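Local coordinates for phosphoribosylformylglycinamidine synthase 2 (Thermus thermophilus, PDB 3VIU), which belongs to the PurM-like family of AIR synthase related proteins and binds adenosine-5'-diphosphate and a magnesium ion, at residues 553-558 with 617-622; 428-433 with 473-478; 564-569 with 660-665. All blocks are in the same frame, centred on the assembly; numbering follows the deposited sequence.

Interaction 1. Residues 553-558 with 617-622; sequences AEMGFR and TAHDVA. With MG (magnesium ion), chain D.
E554 and T617 meet in a single backbone bridge, their CA atoms 4.9 Å apart, where the irregular 553-558 segment runs against edge strand 618-620. The bridge rests on one conventional bond: A618 N donates to E554 O at 3.0 Å, but the link is bent (139° at the hydrogen) and the donor stands above the carbonyl plane. Two CA-H...O contacts supplement it, T617 CA to the same E554 O and M555 CA to A618 O (3.1 Å); the backbones stay close as far as M555 and H619 and separate after that.

Among the side chains, M555, a selenomethionine, and T617 carry most of the contact. M555 lies alongside H619, pointing the same way, and its bend at chi3 (-66°) folds the terminal methyl over the imidazole. M555 CE thus sits above the centre of one ring face, 3.3 Å from the centroid of the H619 ring, a CH-pi contact, while SE approaches the same ring obliquely. H619 ND1 makes a weak hydrogen bond to A629 O of helix 625-634. T617 packs alongside the loop, with OG1 3.5 Å from G556 O. Within the loop, R558 NH2 faces E554 OE1 at 3.4 Å, an attraction of charges alone since no N-H points at the oxygen; E554 OE2 is hydrogen-bonded to Y637.

Just beyond H619, D620 OD1 binds magnesium at 2.5 Å. One metal-bound water donates to D620 OD2, which also forms a salt bridge with R471, and the other to D620 O. D430 and N472 supply the remaining protein ligands, so the edge of the C-terminal AIR synthase related domain's sheet forms one wall of a magnesium site built jointly with the preceding domain.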
loop_
_atom_site.group_PDB
_atom_site.type_symbol
_atom_site.label_atom_id
_atom_site.label_comp_id
_atom_site.label_asym_id
_atom_site.label_seq_id
_atom_site.Cartn_x
_atom_site.Cartn_y
_atom_site.Cartn_z
ATOM N N ALA A 553 -2.701 9.876 19.969
ATOM C CA ALA A 553 -2.012 11.141 19.843
ATOM C C ALA A 553 -2.172 11.634 18.419
ATOM O O ALA A 553 -2.247 10.842 17.488
ATOM C CB ALA A 553 -0.533 10.974 20.174
ATOM N N GLU A 554 -2.266 12.943 18.251
ATOM C CA GLU A 554 -2.359 13.507 16.917
ATOM C C GLU A 554 -1.236 14.528 16.808
ATOM O O GLU A 554 -0.635 14.906 17.812
ATOM C CB GLU A 554 -3.741 14.118 16.652
ATOM C CG GLU A 554 -4.260 15.122 17.650
ATOM C CD GLU A 554 -5.695 15.536 17.322
ATOM O OE1 GLU A 554 -6.640 14.852 17.773
ATOM O OE2 GLU A 554 -5.875 16.536 16.592
HETATM N N MSE A 555 -0.945 14.966 15.595
HETATM C CA MSE A 555 0.157 15.884 15.367
HETATM C C MSE A 555 -0.054 17.354 15.697
HETATM O O MSE A 555 0.909 18.063 15.972
HETATM C CB MSE A 555 0.578 15.793 13.912
HETATM C CG MSE A 555 -0.444 16.416 12.994
HETATM SE SE MSE A 555 0.208 16.535 11.202
HETATM C CE MSE A 555 1.622 17.805 11.511
ATOM N N GLY A 556 -1.294 17.820 15.657
ATOM C CA GLY A 556 -1.542 19.230 15.901
ATOM C C GLY A 556 -1.369 19.783 17.305
ATOM O O GLY A 556 -1.804 19.168 18.286
ATOM N N PHE A 557 -0.719 20.940 17.414
ATOM C CA PHE A 557 -0.576 21.563 18.720
ATOM C C PHE A 557 -2.010 21.898 19.105
ATOM O O PHE A 557 -2.719 22.560 18.351
ATOM C CB PHE A 557 0.257 22.845 18.644
ATOM C CG PHE A 557 1.715 22.613 18.349
ATOM C CD1 PHE A 557 2.408 21.572 18.962
ATOM C CD2 PHE A 557 2.403 23.464 17.486
ATOM C CE1 PHE A 557 3.764 21.382 18.724
ATOM C CE2 PHE A 557 3.763 23.286 17.238
ATOM C CZ PHE A 557 4.448 22.241 17.859
ATOM N N ARG A 558 -2.446 21.446 20.274
ATOM C CA ARG A 558 -3.820 21.687 20.670
ATOM C C ARG A 558 -4.069 22.799 21.665
ATOM O O ARG A 558 -5.182 23.326 21.740
ATOM C CB ARG A 558 -4.442 20.382 21.172
ATOM C CG ARG A 558 -5.334 19.725 20.123
ATOM C CD ARG A 558 -5.898 18.392 20.584
ATOM N NE ARG A 558 -4.877 17.352 20.624
ATOM C CZ ARG A 558 -5.131 16.071 20.868
ATOM N NH1 ARG A 558 -4.145 15.190 20.885
ATOM N NH2 ARG A 558 -6.374 15.671 21.100
ATOM N N THR A 617 0.071 14.466 21.814
ATOM C CA THR A 617 0.394 15.183 20.589
ATOM C C THR A 617 1.846 14.893 20.207
ATOM O O THR A 617 2.791 15.224 20.929
ATOM C CB THR A 617 0.092 16.705 20.733
ATOM O OG1 THR A 617 0.870 17.456 19.797
ATOM C CG2 THR A 617 0.352 17.162 22.116
ATOM N N ALA A 618 1.996 14.219 19.068
ATOM C CA ALA A 618 3.297 13.814 18.557
ATOM C C ALA A 618 3.329 13.901 17.034
ATOM O O ALA A 618 2.299 13.850 16.368
ATOM C CB ALA A 618 3.612 12.384 19.008
ATOM N N HIS A 619 4.529 14.017 16.485
ATOM C CA HIS A 619 4.683 14.132 15.043
ATOM C C HIS A 619 6.129 13.783 14.751
ATOM O O HIS A 619 7.024 14.318 15.399
ATOM C CB HIS A 619 4.395 15.578 14.630
ATOM C CG HIS A 619 4.365 15.793 13.153
ATOM N ND1 HIS A 619 4.943 16.891 12.550
ATOM C CD2 HIS A 619 3.831 15.050 12.155
ATOM C CE1 HIS A 619 4.771 16.811 11.242
ATOM N NE2 HIS A 619 4.098 15.704 10.977
ATOM N N ASP A 620 6.382 12.885 13.803
ATOM C CA ASP A 620 7.773 12.557 13.523
ATOM C C ASP A 620 8.367 13.558 12.546
ATOM O O ASP A 620 7.639 14.231 11.813
ATOM C CB ASP A 620 7.920 11.118 13.010
ATOM C CG ASP A 620 7.406 10.929 11.604
ATOM O OD1 ASP A 620 6.287 11.397 11.306
ATOM O OD2 ASP A 620 8.123 10.288 10.805
ATOM N N VAL A 621 9.691 13.681 12.577
ATOM C CA VAL A 621 10.405 14.606 11.714
ATOM C C VAL A 621 10.906 13.860 10.478
ATOM O O VAL A 621 11.845 13.070 10.558
ATOM C CB VAL A 621 11.606 15.228 12.457
ATOM C CG1 VAL A 621 12.279 16.273 11.573
ATOM C CG2 VAL A 621 11.143 15.852 13.771
ATOM N N ALA A 622 10.280 14.119 9.335
ATOM C CA ALA A 622 10.664 13.445 8.109
ATOM C C ALA A 622 11.196 14.406 7.071
ATOM O O ALA A 622 12.017 15.267 7.380
ATOM C CB ALA A 622 9.484 12.660 7.554
HETATM MG MG MG D . 4.807 11.623 9.323
HETATM O O HOH W 1 6.929 10.622 8.527
HETATM O O HOH W 2 6.127 13.785 9.522
#

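Interaction 2. Residues 428-433 with 473-478; sequences KGDAAV and VSVVGA. With MG (magnesium ion), chain D.
The carboxylate of D430 meets two different partners, both displaced to the same side of its plane. D430 OD1 binds magnesium at 2.6 Å, whereas D430 OD2 is pressed against a methyl, 3.1 Å from V475 CG1. The carboxylate and the valine slant across one another, and chi1 of V475 (161°) swings CG1 away from its own backbone N and toward the carboxylate.

V476 packs against the backbone of D430 and A431. V476 CG1 lies 3.4 Å from D430 N and is nearly as close to the amide of A431, while V476 CG2 points further along the incoming strand, 3.8 Å from V433 CG2 and also near A431 CB. The A431 methyl in turn rests on V473 CA at 3.9 Å. V473 and V475 belong to helix 458-475 and V476 follows it, where the helix finishes in a Schellman motif: G477, with positive phi, and A478 return their N-H groups to S474 O and V473 O.

Across the two segments the contact is thus essentially apolar, with methyls packed against backbone and against one carboxylate oxygen, leaving the other oxygen to the metal. N472, another magnesium ligand, belongs to the same helix, an arrangement consistent with the valines helping to hold D430 beside it.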
loop_
_atom_site.group_PDB
_atom_site.type_symbol
_atom_site.label_atom_id
_atom_site.label_comp_id
_atom_site.label_asym_id
_atom_site.label_seq_id
_atom_site.Cartn_x
_atom_site.Cartn_y
_atom_site.Cartn_z
ATOM N N LYS A 428 -6.149 15.275 12.757
ATOM C CA LYS A 428 -4.988 14.836 11.992
ATOM C C LYS A 428 -3.843 14.203 12.789
ATOM O O LYS A 428 -3.152 14.872 13.562
ATOM C CB LYS A 428 -4.451 16.007 11.157
ATOM C CG LYS A 428 -3.142 15.710 10.435
ATOM C CD LYS A 428 -2.771 16.798 9.431
ATOM C CE LYS A 428 -3.302 16.483 8.038
ATOM N NZ LYS A 428 -4.779 16.321 8.018
ATOM N N GLY A 429 -3.654 12.903 12.591
ATOM C CA GLY A 429 -2.577 12.183 13.249
ATOM C C GLY A 429 -1.640 11.739 12.140
ATOM O O GLY A 429 -2.006 11.831 10.970
ATOM N N ASP A 430 -0.443 11.266 12.478
ATOM C CA ASP A 430 0.514 10.822 11.455
ATOM C C ASP A 430 0.064 9.559 10.718
ATOM O O ASP A 430 0.591 9.217 9.666
ATOM C CB ASP A 430 1.894 10.600 12.078
ATOM C CG ASP A 430 2.675 11.886 12.223
ATOM O OD1 ASP A 430 3.225 12.361 11.211
ATOM O OD2 ASP A 430 2.730 12.432 13.339
ATOM N N ALA A 431 -0.906 8.857 11.280
ATOM C CA ALA A 431 -1.427 7.660 10.637
ATOM C C ALA A 431 -2.933 7.759 10.744
ATOM O O ALA A 431 -3.439 8.383 11.667
ATOM C CB ALA A 431 -0.926 6.402 11.346
ATOM N N ALA A 432 -3.649 7.172 9.797
ATOM C CA ALA A 432 -5.101 7.201 9.845
ATOM C C ALA A 432 -5.510 6.293 10.995
ATOM O O ALA A 432 -4.939 5.217 11.174
ATOM C CB ALA A 432 -5.678 6.692 8.543
ATOM N N VAL A 433 -6.484 6.728 11.778
ATOM C CA VAL A 433 -6.956 5.946 12.921
ATOM C C VAL A 433 -8.449 5.671 12.811
ATOM O O VAL A 433 -9.257 6.578 12.974
ATOM C CB VAL A 433 -6.692 6.688 14.256
ATOM C CG1 VAL A 433 -7.318 5.928 15.419
ATOM C CG2 VAL A 433 -5.195 6.840 14.473
ATOM N N VAL A 473 2.672 4.987 12.696
ATOM C CA VAL A 473 1.642 4.300 13.461
ATOM C C VAL A 473 1.978 4.417 14.946
ATOM O O VAL A 473 1.102 4.649 15.770
ATOM C CB VAL A 473 1.553 2.816 13.052
ATOM C CG1 VAL A 473 0.815 2.013 14.111
ATOM C CG2 VAL A 473 0.839 2.703 11.719
ATOM N N SER A 474 3.255 4.274 15.278
ATOM C CA SER A 474 3.701 4.379 16.663
ATOM C C SER A 474 3.430 5.768 17.204
ATOM O O SER A 474 3.108 5.940 18.375
ATOM C CB SER A 474 5.206 4.108 16.762
ATOM O OG SER A 474 5.496 2.793 16.347
ATOM N N VAL A 475 3.579 6.756 16.330
ATOM C CA VAL A 475 3.382 8.155 16.674
ATOM C C VAL A 475 1.950 8.511 17.082
ATOM O O VAL A 475 1.744 9.478 17.818
ATOM C CB VAL A 475 3.858 9.046 15.506
ATOM C CG1 VAL A 475 3.265 10.431 15.608
ATOM C CG2 VAL A 475 5.372 9.124 15.529
ATOM N N VAL A 476 0.952 7.766 16.606
ATOM C CA VAL A 476 -0.411 8.078 17.030
ATOM C C VAL A 476 -0.752 7.206 18.229
ATOM O O VAL A 476 -1.860 7.254 18.756
ATOM C CB VAL A 476 -1.479 7.900 15.891
ATOM C CG1 VAL A 476 -1.197 8.894 14.769
ATOM C CG2 VAL A 476 -1.502 6.464 15.369
ATOM N N GLY A 477 0.222 6.409 18.658
ATOM C CA GLY A 477 0.038 5.568 19.828
ATOM C C GLY A 477 -0.282 4.107 19.612
ATOM O O GLY A 477 -0.629 3.402 20.551
ATOM N N ALA A 478 -0.157 3.629 18.387
ATOM C CA ALA A 478 -0.471 2.233 18.122
ATOM C C ALA A 478 0.776 1.374 17.885
ATOM O O ALA A 478 1.813 1.875 17.453
ATOM C CB ALA A 478 -1.412 2.147 16.927
HETATM MG MG MG D . 4.807 11.623 9.323
HETATM O O HOH W 1 6.929 10.622 8.527
HETATM O O HOH W 2 6.127 13.785 9.522
#

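Interaction 3. Residues 564-569 with 660-665; sequences LLLIGE and RVLFTV
L565 and F663 face each other as a hydrogen-bonded pair in the antiparallel ladder of strands 563-567 and 661-665, neighbours in the mixed sheet of the second C-terminal AIR synthase related domain. The axes of 564-567 and 661-665 approach to 4.7 Å and their directions differ by 153°.

Side chains alternate between the two faces. On one, L565, I567, V661 and F663 point toward helices 596-611 and 670-679. The F663 ring, with chi1 at 75°, is carried back over its neighbours on the opposite strand: L565 CB comes 3.8 Å from F663 CE2, and L565 CD1 lies above one face of the ring, offset to its rim. The I567 side chain runs across that of F663 at about a right angle. L565 also crosses V665 nearly perpendicularly, its CD1 3.9 Å from V665 CG2.

The other face carries L564, L566, L662 and T664, with L564 and L662 reaching helix 625-634. Here L566 CD2 touches L662 CD2 at 3.5 Å, the leucines set obliquely to one another. L564 slants similarly across T664, its CD1 4.0 Å from T664 CG2, while the threonine hydroxyl is turned to E562.

Between these two layers four backbone hydrogen bonds hold the register. I567 N to V661 O (2.7 Å) and L565 N to F663 O are almost straight; the return bonds, F663 N to L565 O and V661 N to I567 O, are longer and more bent.

Beyond the last pair the chain turns at G568, and R660 spans the end of the ladder. A bend at chi3 brings its guanidinium edge to the E569 backbone, where R660 NH1 donates to E569 O at 2.8 Å, the oxygen lying in the guanidinium plane.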
loop_
_atom_site.group_PDB
_atom_site.type_symbol
_atom_site.label_atom_id
_atom_site.label_comp_id
_atom_site.label_asym_id
_atom_site.label_seq_id
_atom_site.Cartn_x
_atom_site.Cartn_y
_atom_site.Cartn_z
ATOM N N LEU A 564 7.379 21.522 24.594
ATOM C CA LEU A 564 7.654 20.846 23.330
ATOM C C LEU A 564 9.043 20.211 23.325
ATOM O O LEU A 564 10.049 20.906 23.415
ATOM C CB LEU A 564 7.524 21.858 22.178
ATOM C CG LEU A 564 7.962 21.431 20.767
ATOM C CD1 LEU A 564 7.235 20.163 20.359
ATOM C CD2 LEU A 564 7.683 22.567 19.777
ATOM N N LEU A 565 9.092 18.890 23.216
ATOM C CA LEU A 565 10.364 18.170 23.213
ATOM C C LEU A 565 10.662 17.465 21.881
ATOM O O LEU A 565 9.792 17.319 21.019
ATOM C CB LEU A 565 10.390 17.109 24.319
ATOM C CG LEU A 565 10.211 17.470 25.787
ATOM C CD1 LEU A 565 8.732 17.767 26.094
ATOM C CD2 LEU A 565 10.688 16.294 26.629
ATOM N N LEU A 566 11.902 17.004 21.742
ATOM C CA LEU A 566 12.322 16.299 20.551
ATOM C C LEU A 566 13.156 15.085 20.933
ATOM O O LEU A 566 14.155 15.210 21.644
ATOM C CB LEU A 566 13.119 17.248 19.660
ATOM C CG LEU A 566 13.670 16.815 18.295
ATOM C CD1 LEU A 566 15.086 16.306 18.447
ATOM C CD2 LEU A 566 12.758 15.776 17.667
ATOM N N ILE A 567 12.715 13.906 20.487
ATOM C CA ILE A 567 13.431 12.652 20.729
ATOM C C ILE A 567 14.403 12.577 19.555
ATOM O O ILE A 567 13.975 12.636 18.404
ATOM C CB ILE A 567 12.520 11.394 20.618
ATOM C CG1 ILE A 567 11.167 11.626 21.291
ATOM C CG2 ILE A 567 13.232 10.190 21.242
ATOM C CD1 ILE A 567 11.222 11.696 22.771
ATOM N N GLY A 568 15.695 12.450 19.841
ATOM C CA GLY A 568 16.691 12.393 18.781
ATOM C C GLY A 568 17.450 13.707 18.707
ATOM O O GLY A 568 17.341 14.533 19.615
ATOM N N GLU A 569 18.206 13.920 17.636
ATOM C CA GLU A 569 18.965 15.160 17.501
ATOM C C GLU A 569 18.513 16.102 16.389
ATOM O O GLU A 569 17.851 15.691 15.428
ATOM C CB GLU A 569 20.456 14.843 17.387
ATOM C CG GLU A 569 21.078 14.646 18.774
ATOM C CD GLU A 569 22.375 13.867 18.763
ATOM O OE1 GLU A 569 22.928 13.659 19.864
ATOM O OE2 GLU A 569 22.836 13.460 17.669
ATOM N N ARG A 660 13.435 10.421 14.572
ATOM C CA ARG A 660 13.258 11.671 15.310
ATOM C C ARG A 660 11.770 11.994 15.495
ATOM O O ARG A 660 11.004 12.011 14.530
ATOM C CB ARG A 660 13.966 12.814 14.582
ATOM C CG ARG A 660 15.453 12.545 14.351
ATOM C CD ARG A 660 16.198 13.807 13.938
ATOM N NE ARG A 660 15.776 14.295 12.628
ATOM C CZ ARG A 660 16.082 15.494 12.146
ATOM N NH1 ARG A 660 16.811 16.333 12.868
ATOM N NH2 ARG A 660 15.666 15.850 10.941
ATOM N N VAL A 661 11.371 12.249 16.743
ATOM C CA VAL A 661 9.975 12.541 17.073
ATOM C C VAL A 661 9.765 13.737 18.004
ATOM O O VAL A 661 10.456 13.894 19.015
ATOM C CB VAL A 661 9.296 11.315 17.749
ATOM C CG1 VAL A 661 7.865 11.655 18.145
ATOM C CG2 VAL A 661 9.312 10.124 16.808
ATOM N N LEU A 662 8.781 14.560 17.656
ATOM C CA LEU A 662 8.415 15.731 18.444
ATOM C C LEU A 662 7.142 15.416 19.225
ATOM O O LEU A 662 6.258 14.733 18.718
ATOM C CB LEU A 662 8.136 16.922 17.528
ATOM C CG LEU A 662 9.289 17.530 16.730
ATOM C CD1 LEU A 662 8.753 18.536 15.701
ATOM C CD2 LEU A 662 10.241 18.203 17.695
ATOM N N PHE A 663 7.045 15.909 20.453
ATOM C CA PHE A 663 5.841 15.698 21.254
ATOM C C PHE A 663 5.753 16.720 22.377
ATOM O O PHE A 663 6.749 17.342 22.743
ATOM C CB PHE A 663 5.790 14.274 21.817
ATOM C CG PHE A 663 6.719 14.030 22.965
ATOM C CD1 PHE A 663 6.233 13.968 24.264
ATOM C CD2 PHE A 663 8.077 13.854 22.751
ATOM C CE1 PHE A 663 7.085 13.733 25.334
ATOM C CE2 PHE A 663 8.933 13.621 23.810
ATOM C CZ PHE A 663 8.435 13.560 25.106
ATOM N N THR A 664 4.549 16.913 22.905
ATOM C CA THR A 664 4.356 17.878 23.971
ATOM C C THR A 664 3.804 17.222 25.230
ATOM O O THR A 664 3.083 16.222 25.165
ATOM C CB THR A 664 3.397 18.986 23.537
ATOM O OG1 THR A 664 2.059 18.489 23.557
ATOM C CG2 THR A 664 3.725 19.452 22.129
ATOM N N VAL A 665 4.152 17.790 26.378
ATOM C CA VAL A 665 3.700 17.275 27.667
ATOM C C VAL A 665 3.121 18.435 28.446
ATOM O O VAL A 665 3.428 19.594 28.167
ATOM C CB VAL A 665 4.874 16.693 28.503
ATOM C CG1 VAL A 665 5.528 15.558 27.765
ATOM C CG2 VAL A 665 5.898 17.775 28.790
#

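Overall arrangement
Along the chain interaction 2 closes first, within the second N-terminal AIR synthase related range; the segments of interactions 1 and 3 then alternate over residues 553-665. The centre of interaction 1 is about 9 Å from each of the other two centres, which are about 15 Å from one another. Backbone bonds M555 N to K428 O and A553 N to V476 O probably tie interaction 1 to interaction 2, and both contribute a magnesium ligand. Strand 618-620 neighbours 661-665, continuing the sheet of interaction 3 to its edge. The three contacts therefore lead from the interior of one domain's sheet, through its edge, to the metal shared with the adjoining domain.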